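PDB 4NLC: ribosomal RNA processing protein 6 from Trypanosoma brucei brucei, which probably degrades and trims RNA from its 3' end as an exosome-associated 3'-5' exoribonuclease, and is represented here by its catalytic core with the exonuclease and HRDC domains. Local coordinates for residues Cys110-Ser115 with Tyr133-Val138; Asp120-Cys125 with Ser217-Asp222. The protein carries 1 engineered substitution. All coordinates share one frame; numbering follows the deposited sequence.

Contact 1 (Cys110-Ser115 with Tyr133-Val138); sequences CLMQIS and YLMAPV
A small, wholly apolar contact in the protein interior sets Met112 and Ile114 of a central strand against Met135. It lies in the RNase H-like exonuclease domain. Residues 110-115 belong to strand 108-115 of the mixed sheet, and Met135 sits on the 3-10 and helical segment 133-138. The backbones stay apart, with the CA atoms of Met112 and Met135 11.3 Å from each other. Long side chains bridge the gap, and no hydrogen bond crosses it.

Met112 SD meets Met135 SD at 3.6 Å. The two thioether chains run past each other in opposite directions. Met112 is straight as far as its sulfur, with CG anti to the backbone N (chi1 176°), which carries SD well away from the sheet. Its methyl then turns aside. Met135 bends twice, at chi2 and chi3, and its terminal methyl swings to Ile114. There Met135 CE faces Ile114 CD1 tip to tip at 4.0 Å. One methionine thus reaches two residues that point to the same face of the strand. The buried area is modest, 94 Å².

Other elements complete this layer. Met112 also packs on Leu97 of strand 92-100 and on Met132, while Ile114 packs on Leu87 of helix 77-87. Leu111 and Gln113 serve the other face of the strand and touch Ala219 of helix 213-224.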
ATOM      1  N   CYS A 110      -0.841  -2.094   7.471  1.00 23.12           N
ATOM      2  CA  CYS A 110      -0.528  -2.610   8.806  1.00 23.38           C
ATOM      3  C   CYS A 110      -0.122  -1.563   9.845  1.00 26.97           C
ATOM      4  O   CYS A 110      -0.387  -1.741  11.037  1.00 27.22           O
ATOM      5  CB  CYS A 110       0.546  -3.674   8.690  1.00 23.65           C
ATOM      6  SG  CYS A 110      -0.037  -5.183   7.903  1.00 28.39           S
ATOM      7  N   LEU A 111       0.578  -0.524   9.402  1.00 22.55           N
ATOM      8  CA  LEU A 111       1.167   0.472  10.279  1.00 22.82           C
ATOM      9  C   LEU A 111       1.302   1.774   9.550  1.00 28.29           C
ATOM     10  O   LEU A 111       1.468   1.785   8.332  1.00 28.09           O
ATOM     11  CB  LEU A 111       2.570  -0.034  10.629  1.00 23.10           C
ATOM     12  CG  LEU A 111       3.139   0.239  12.003  1.00 27.95           C
ATOM     13  CD1 LEU A 111       2.316  -0.448  13.105  1.00 27.09           C
ATOM     14  CD2 LEU A 111       4.609  -0.200  12.051  1.00 30.90           C
ATOM     15  N   MET A 112       1.206   2.876  10.301  1.00 24.86           N
ATOM     16  CA  MET A 112       1.382   4.224   9.767  1.00 23.40           C
ATOM     17  C   MET A 112       2.447   4.849  10.675  1.00 27.66           C
ATOM     18  O   MET A 112       2.369   4.729  11.893  1.00 25.20           O
ATOM     19  CB  MET A 112       0.069   5.041   9.816  1.00 24.36           C
ATOM     20  CG  MET A 112       0.232   6.492   9.366  1.00 27.20           C
ATOM     21  SD  MET A 112      -1.294   7.469   9.463  1.00 32.84           S
ATOM     22  CE  MET A 112      -2.073   6.984   7.965  1.00 28.87           C
ATOM     23  N   GLN A 113       3.434   5.500  10.081  1.00 23.30           N
ATOM     24  CA  GLN A 113       4.472   6.154  10.860  1.00 22.75           C
ATOM     25  C   GLN A 113       4.331   7.639  10.567  1.00 26.37           C
ATOM     26  O   GLN A 113       4.047   8.036   9.428  1.00 22.26           O
ATOM     27  CB  GLN A 113       5.882   5.633  10.475  1.00 24.26           C
ATOM     28  CG  GLN A 113       6.079   4.123  10.696  1.00 26.77           C
ATOM     29  CD  GLN A 113       5.990   3.367   9.410  1.00 36.84           C
ATOM     30  OE1 GLN A 113       6.945   3.265   8.649  1.00 45.79           O
ATOM     31  NE2 GLN A 113       4.833   2.861   9.110  1.00 26.52           N
ATOM     32  N   ILE A 114       4.478   8.453  11.606  1.00 25.13           N
ATOM     33  CA  ILE A 114       4.388   9.905  11.482  1.00 25.66           C
ATOM     34  C   ILE A 114       5.506  10.546  12.267  1.00 30.15           C
ATOM     35  O   ILE A 114       5.642  10.270  13.456  1.00 31.36           O
ATOM     36  CB  ILE A 114       2.998  10.490  11.924  1.00 28.53           C
ATOM     37  CG1 ILE A 114       1.821   9.944  11.075  1.00 29.25           C
ATOM     38  CG2 ILE A 114       3.005  12.028  11.850  1.00 27.52           C
ATOM     39  CD1 ILE A 114       0.643   9.497  11.898  1.00 40.97           C
ATOM     40  N   SER A 115       6.229  11.476  11.647  1.00 25.67           N
ATOM     41  CA  SER A 115       7.205  12.261  12.382  1.00 26.04           C
ATOM     42  C   SER A 115       6.856  13.731  12.274  1.00 29.30           C
ATOM     43  O   SER A 115       6.453  14.205  11.206  1.00 26.91           O
ATOM     44  CB  SER A 115       8.626  12.050  11.864  1.00 28.17           C
ATOM     45  OG  SER A 115       9.167  10.772  12.163  1.00 33.95           O
ATOM     46  N   TYR A 133     -10.403   7.146  10.088  1.00 28.19           N
ATOM     47  CA  TYR A 133     -11.132   8.264   9.475  1.00 28.37           C
ATOM     48  C   TYR A 133     -10.948   9.564  10.284  1.00 30.05           C
ATOM     49  O   TYR A 133     -11.054  10.660   9.724  1.00 27.39           O
ATOM     50  CB  TYR A 133     -12.620   7.917   9.306  1.00 29.93           C
ATOM     51  CG  TYR A 133     -13.395   7.810  10.607  1.00 33.00           C
ATOM     52  CD1 TYR A 133     -13.991   8.925  11.178  1.00 35.52           C
ATOM     53  CD2 TYR A 133     -13.594   6.580  11.224  1.00 34.48           C
ATOM     54  CE1 TYR A 133     -14.743   8.828  12.347  1.00 38.04           C
ATOM     55  CE2 TYR A 133     -14.352   6.468  12.392  1.00 36.06           C
ATOM     56  CZ  TYR A 133     -14.898   7.602  12.967  1.00 43.54           C
ATOM     57  OH  TYR A 133     -15.631   7.524  14.127  1.00 45.94           O
ATOM     58  N   LEU A 134     -10.645   9.421  11.595  1.00 26.31           N
ATOM     59  CA  LEU A 134     -10.386  10.545  12.519  1.00 27.20           C
ATOM     60  C   LEU A 134      -9.166  11.377  12.142  1.00 30.20           C
ATOM     61  O   LEU A 134      -8.993  12.470  12.656  1.00 29.83           O
ATOM     62  CB  LEU A 134     -10.298  10.083  13.994  1.00 27.57           C
ATOM     63  CG  LEU A 134     -11.607   9.518  14.587  1.00 32.58           C
ATOM     64  CD1 LEU A 134     -11.352   8.862  15.923  1.00 32.22           C
ATOM     65  CD2 LEU A 134     -12.693  10.576  14.703  1.00 35.75           C
ATOM     66  N   MET A 135      -8.343  10.868  11.234  1.00 27.23           N
ATOM     67  CA  MET A 135      -7.151  11.541  10.735  1.00 27.14           C
ATOM     68  C   MET A 135      -7.494  12.475   9.566  1.00 27.56           C
ATOM     69  O   MET A 135      -6.644  13.266   9.184  1.00 28.55           O
ATOM     70  CB  MET A 135      -6.092  10.507  10.283  1.00 29.33           C
ATOM     71  CG  MET A 135      -5.711   9.520  11.376  1.00 33.53           C
ATOM     72  SD  MET A 135      -3.998   9.022  11.248  1.00 38.62           S
ATOM     73  CE  MET A 135      -3.177  10.635  11.715  1.00 35.02           C
ATOM     74  N   ALA A 136      -8.721  12.386   9.005  1.00 21.14           N
ATOM     75  CA  ALA A 136      -9.178  13.247   7.896  1.00 21.84           C
ATOM     76  C   ALA A 136      -8.969  14.777   8.144  1.00 27.95           C
ATOM     77  O   ALA A 136      -8.570  15.453   7.204  1.00 29.70           O
ATOM     78  CB  ALA A 136     -10.629  12.946   7.515  1.00 22.28           C
ATOM     79  N   PRO A 137      -9.098  15.362   9.359  1.00 25.37           N
ATOM     80  CA  PRO A 137      -8.796  16.812   9.490  1.00 25.30           C
ATOM     81  C   PRO A 137      -7.314  17.137   9.200  1.00 29.80           C
ATOM     82  O   PRO A 137      -7.027  18.174   8.623  1.00 29.73           O
ATOM     83  CB  PRO A 137      -9.159  17.112  10.948  1.00 26.39           C
ATOM     84  CG  PRO A 137     -10.124  16.044  11.336  1.00 29.93           C
ATOM     85  CD  PRO A 137      -9.603  14.823  10.644  1.00 25.71           C
ATOM     86  N   VAL A 138      -6.389  16.235   9.548  1.00 25.64           N
ATOM     87  CA  VAL A 138      -4.958  16.422   9.294  1.00 24.96           C
ATOM     88  C   VAL A 138      -4.663  16.231   7.808  1.00 28.51           C
ATOM     89  O   VAL A 138      -4.071  17.123   7.198  1.00 28.48           O
ATOM     90  CB  VAL A 138      -4.038  15.543  10.204  1.00 28.32           C
ATOM     91  CG1 VAL A 138      -2.555  15.721   9.848  1.00 27.58           C
ATOM     92  CG2 VAL A 138      -4.258  15.869  11.675  1.00 28.64           C
TER

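Contact 2 (Asp120-Cys125 with Ser217-Asp222)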
ATOM      1  N   ASP A 120       8.282  11.430  17.098  1.00 27.24           N
ATOM      2  CA  ASP A 120       7.857  10.377  16.199  1.00 26.22           C
ATOM      3  C   ASP A 120       6.651   9.635  16.768  1.00 30.47           C
ATOM      4  O   ASP A 120       6.497   9.552  17.982  1.00 30.33           O
ATOM      5  CB  ASP A 120       9.032   9.389  15.980  1.00 27.68           C
ATOM      6  CG  ASP A 120      10.278   9.993  15.355  1.00 32.62           C
ATOM      7  OD1 ASP A 120      10.147  10.961  14.572  1.00 29.60           O
ATOM      8  OD2 ASP A 120      11.377   9.488  15.628  1.00 42.17           O
ATOM      9  N   PHE A 121       5.822   9.061  15.882  1.00 27.05           N
ATOM     10  CA  PHE A 121       4.647   8.279  16.230  1.00 25.98           C
ATOM     11  C   PHE A 121       4.573   7.054  15.345  1.00 27.89           C
ATOM     12  O   PHE A 121       5.024   7.084  14.199  1.00 26.85           O
ATOM     13  CB  PHE A 121       3.366   9.101  16.057  1.00 27.51           C
ATOM     14  CG  PHE A 121       3.288  10.323  16.943  1.00 29.37           C
ATOM     15  CD1 PHE A 121       2.810  10.226  18.251  1.00 31.18           C
ATOM     16  CD2 PHE A 121       3.697  11.573  16.474  1.00 31.00           C
ATOM     17  CE1 PHE A 121       2.726  11.358  19.069  1.00 32.29           C
ATOM     18  CE2 PHE A 121       3.603  12.707  17.288  1.00 34.32           C
ATOM     19  CZ  PHE A 121       3.097  12.591  18.575  1.00 32.97           C
ATOM     20  N   ILE A 122       4.058   5.968  15.902  1.00 25.09           N
ATOM     21  CA  ILE A 122       3.796   4.715  15.184  1.00 25.89           C
ATOM     22  C   ILE A 122       2.366   4.382  15.490  1.00 29.04           C
ATOM     23  O   ILE A 122       2.016   4.266  16.661  1.00 27.11           O
ATOM     24  CB  ILE A 122       4.776   3.547  15.480  1.00 29.37           C
ATOM     25  CG1 ILE A 122       6.165   3.841  14.891  1.00 29.66           C
ATOM     26  CG2 ILE A 122       4.230   2.214  14.931  1.00 28.53           C
ATOM     27  CD1 ILE A 122       7.292   2.942  15.445  1.00 41.02           C
ATOM     28  N   VAL A 123       1.527   4.332  14.438  1.00 25.15           N
ATOM     29  CA  VAL A 123       0.111   4.061  14.550  1.00 25.56           C
ATOM     30  C   VAL A 123      -0.237   2.622  14.174  1.00 28.70           C
ATOM     31  O   VAL A 123       0.019   2.184  13.067  1.00 27.62           O
ATOM     32  CB  VAL A 123      -0.776   5.102  13.793  1.00 29.39           C
ATOM     33  CG1 VAL A 123      -2.268   4.836  14.028  1.00 27.91           C
ATOM     34  CG2 VAL A 123      -0.423   6.511  14.249  1.00 29.57           C
ATOM     35  N   ASP A 124      -0.916   1.923  15.091  1.00 26.65           N
ATOM     36  CA  ASP A 124      -1.373   0.583  14.800  1.00 27.16           C
ATOM     37  C   ASP A 124      -2.700   0.596  14.033  1.00 32.71           C
ATOM     38  O   ASP A 124      -3.777   0.539  14.627  1.00 31.67           O
ATOM     39  CB  ASP A 124      -1.405  -0.293  16.060  1.00 29.11           C
ATOM     40  CG  ASP A 124      -1.659  -1.752  15.773  1.00 32.56           C
ATOM     41  OD1 ASP A 124      -2.204  -2.062  14.682  1.00 30.63           O
ATOM     42  OD2 ASP A 124      -1.367  -2.581  16.648  1.00 36.52           O
ATOM     43  N   CYS A 125      -2.582   0.661  12.688  1.00 32.63           N
ATOM     44  CA  CYS A 125      -3.605   0.601  11.621  1.00 33.13           C
ATOM     45  C   CYS A 125      -4.491  -0.591  11.717  1.00 36.21           C
ATOM     46  O   CYS A 125      -5.483  -0.624  10.997  1.00 38.24           O
ATOM     47  CB  CYS A 125      -2.928   0.570  10.257  1.00 33.32           C
ATOM     48  SG  CYS A 125      -2.207   2.114   9.776  1.00 37.00           S
ATOM     49  N   SER A 217      12.081   0.199  15.543  1.00 31.58           N
ATOM     50  CA  SER A 217      13.182   1.071  15.108  1.00 32.11           C
ATOM     51  C   SER A 217      13.158   1.297  13.583  1.00 35.24           C
ATOM     52  O   SER A 217      13.277   2.445  13.146  1.00 34.29           O
ATOM     53  CB  SER A 217      14.527   0.531  15.577  1.00 34.17           C
ATOM     54  OG  SER A 217      15.540   1.403  15.115  1.00 40.87           O
ATOM     55  N   TYR A 218      12.937   0.214  12.790  1.00 31.85           N
ATOM     56  CA  TYR A 218      12.789   0.301  11.333  1.00 32.21           C
ATOM     57  C   TYR A 218      11.663   1.257  10.936  1.00 32.88           C
ATOM     58  O   TYR A 218      11.851   2.086  10.038  1.00 31.89           O
ATOM     59  CB  TYR A 218      12.512  -1.087  10.704  1.00 35.06           C
ATOM     60  CG  TYR A 218      12.365  -1.033   9.193  1.00 37.93           C
ATOM     61  CD1 TYR A 218      11.126  -0.802   8.600  1.00 39.62           C
ATOM     62  CD2 TYR A 218      13.470  -1.182   8.359  1.00 39.09           C
ATOM     63  CE1 TYR A 218      10.992  -0.712   7.216  1.00 41.05           C
ATOM     64  CE2 TYR A 218      13.341  -1.134   6.975  1.00 39.86           C
ATOM     65  CZ  TYR A 218      12.103  -0.895   6.406  1.00 47.72           C
ATOM     66  OH  TYR A 218      11.996  -0.829   5.039  1.00 48.69           O
ATOM     67  N   ALA A 219      10.478   1.088  11.552  1.00 27.71           N
ATOM     68  CA  ALA A 219       9.292   1.902  11.271  1.00 25.80           C
ATOM     69  C   ALA A 219       9.528   3.394  11.594  1.00 29.77           C
ATOM     70  O   ALA A 219       9.263   4.270  10.764  1.00 28.92           O
ATOM     71  CB  ALA A 219       8.098   1.363  12.052  1.00 25.93           C
ATOM     72  N   GLN A 220      10.071   3.667  12.781  1.00 25.76           N
ATOM     73  CA  GLN A 220      10.409   5.007  13.224  1.00 25.45           C
ATOM     74  C   GLN A 220      11.406   5.720  12.261  1.00 32.38           C
ATOM     75  O   GLN A 220      11.203   6.898  11.944  1.00 33.49           O
ATOM     76  CB  GLN A 220      10.997   4.934  14.644  1.00 25.93           C
ATOM     77  CG  GLN A 220      11.463   6.278  15.176  1.00 24.81           C
ATOM     78  CD  GLN A 220      12.241   6.170  16.467  1.00 37.47           C
ATOM     79  OE1 GLN A 220      12.872   5.148  16.776  1.00 28.40           O
ATOM     80  NE2 GLN A 220      12.209   7.236  17.250  1.00 26.82           N
ATOM     81  N   GLN A 221      12.465   5.009  11.815  1.00 28.09           N
ATOM     82  CA  GLN A 221      13.519   5.592  10.984  1.00 28.55           C
ATOM     83  C   GLN A 221      13.095   5.914   9.547  1.00 31.78           C
ATOM     84  O   GLN A 221      13.758   6.735   8.914  1.00 32.74           O
ATOM     85  CB  GLN A 221      14.778   4.728  11.015  1.00 30.79           C
ATOM     86  CG  GLN A 221      15.653   5.034  12.219  1.00 37.22           C
ATOM     87  CD  GLN A 221      16.761   4.040  12.383  1.00 53.57           C
ATOM     88  OE1 GLN A 221      17.530   3.777  11.465  1.00 49.33           O
ATOM     89  NE2 GLN A 221      16.858   3.456  13.563  1.00 51.50           N
ATOM     90  N   ASP A 222      11.963   5.346   9.063  1.00 27.88           N
ATOM     91  CA  ASP A 222      11.424   5.635   7.739  1.00 28.46           C
ATOM     92  C   ASP A 222      10.846   7.065   7.664  1.00 32.73           C
ATOM     93  O   ASP A 222      10.803   7.626   6.566  1.00 32.42           O
ATOM     94  CB  ASP A 222      10.352   4.600   7.338  1.00 31.42           C
ATOM     95  CG  ASP A 222      10.865   3.319   6.696  1.00 48.23           C
ATOM     96  OD1 ASP A 222      12.100   3.208   6.475  1.00 49.31           O
ATOM     97  OD2 ASP A 222      10.037   2.436   6.403  1.00 58.84           O
TER
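Gln220 reaches out to Asp120 on a nearly straight side chain, with CG anti to the backbone N (chi1 177°) and the chain extended beyond it. Asp120 turns its CG to the side of its own backbone N, and this places the carboxylate beside the helix. Ile122 reaches the helix backbone with its CD1.

The polar link is one hydrogen bond. Gln220 NE2 donates to Asp120 OD2 at 2.9 Å, with an N-H...O angle of 148°. The acceptor uses its anti lone pair, away from OD1, and lies somewhat out of the amide plane. The two side chains cross almost squarely, with carboxylate and amide planes 87° apart. Gln220 CG is also near, 3.2 Å from Asp120 OD2, so the carboxylate rests against the aliphatic part of the glutamine too. His224 ND1 is a second hydrogen-bond partner of OD2, and Ser115 OG is bonded to OD1. Together these bonds fix the rotation of a buried carboxylate.

The apolar half is Ile122. Its CD1 packs on Ala219 CB at 3.8 Å and lies 3.9 Å from Gln220 N. The alanine presents only a methyl here, consistent with the approach of 8.5 Å between the axes of strand 120-123 and helix 217-222.

Asp222 of this helix has OD2 close to carboxylates of Asp96 and Glu98, a grouping consistent with the acidic active site of DEDD-type exonucleases. Strand 120-123 lies between strands 71-74 and 108-115, with Phe121 and Val123 turned to helix 77-87, while Ile122 and Ala219 both meet Leu111 on the side covered by helix 213-224.

Both contacts are buried in the exonuclease domain and rest on neighbouring strands of one sheet, but on its two different faces. Contact 1 joins the sheet to segment 133-138. Contact 2 joins it to helix 213-224, the face with the acidic cluster. Their chemistry differs accordingly. Contact 1 is all thioether and methyl packing, whereas contact 2 adds a buried carboxylate and a glutamine amide to its apolar part and buries about twice the area. The strands tie them together: Met112 O and Val123 N form a probable backbone hydrogen bond, and Leu111 CD1 packs against Val123 O.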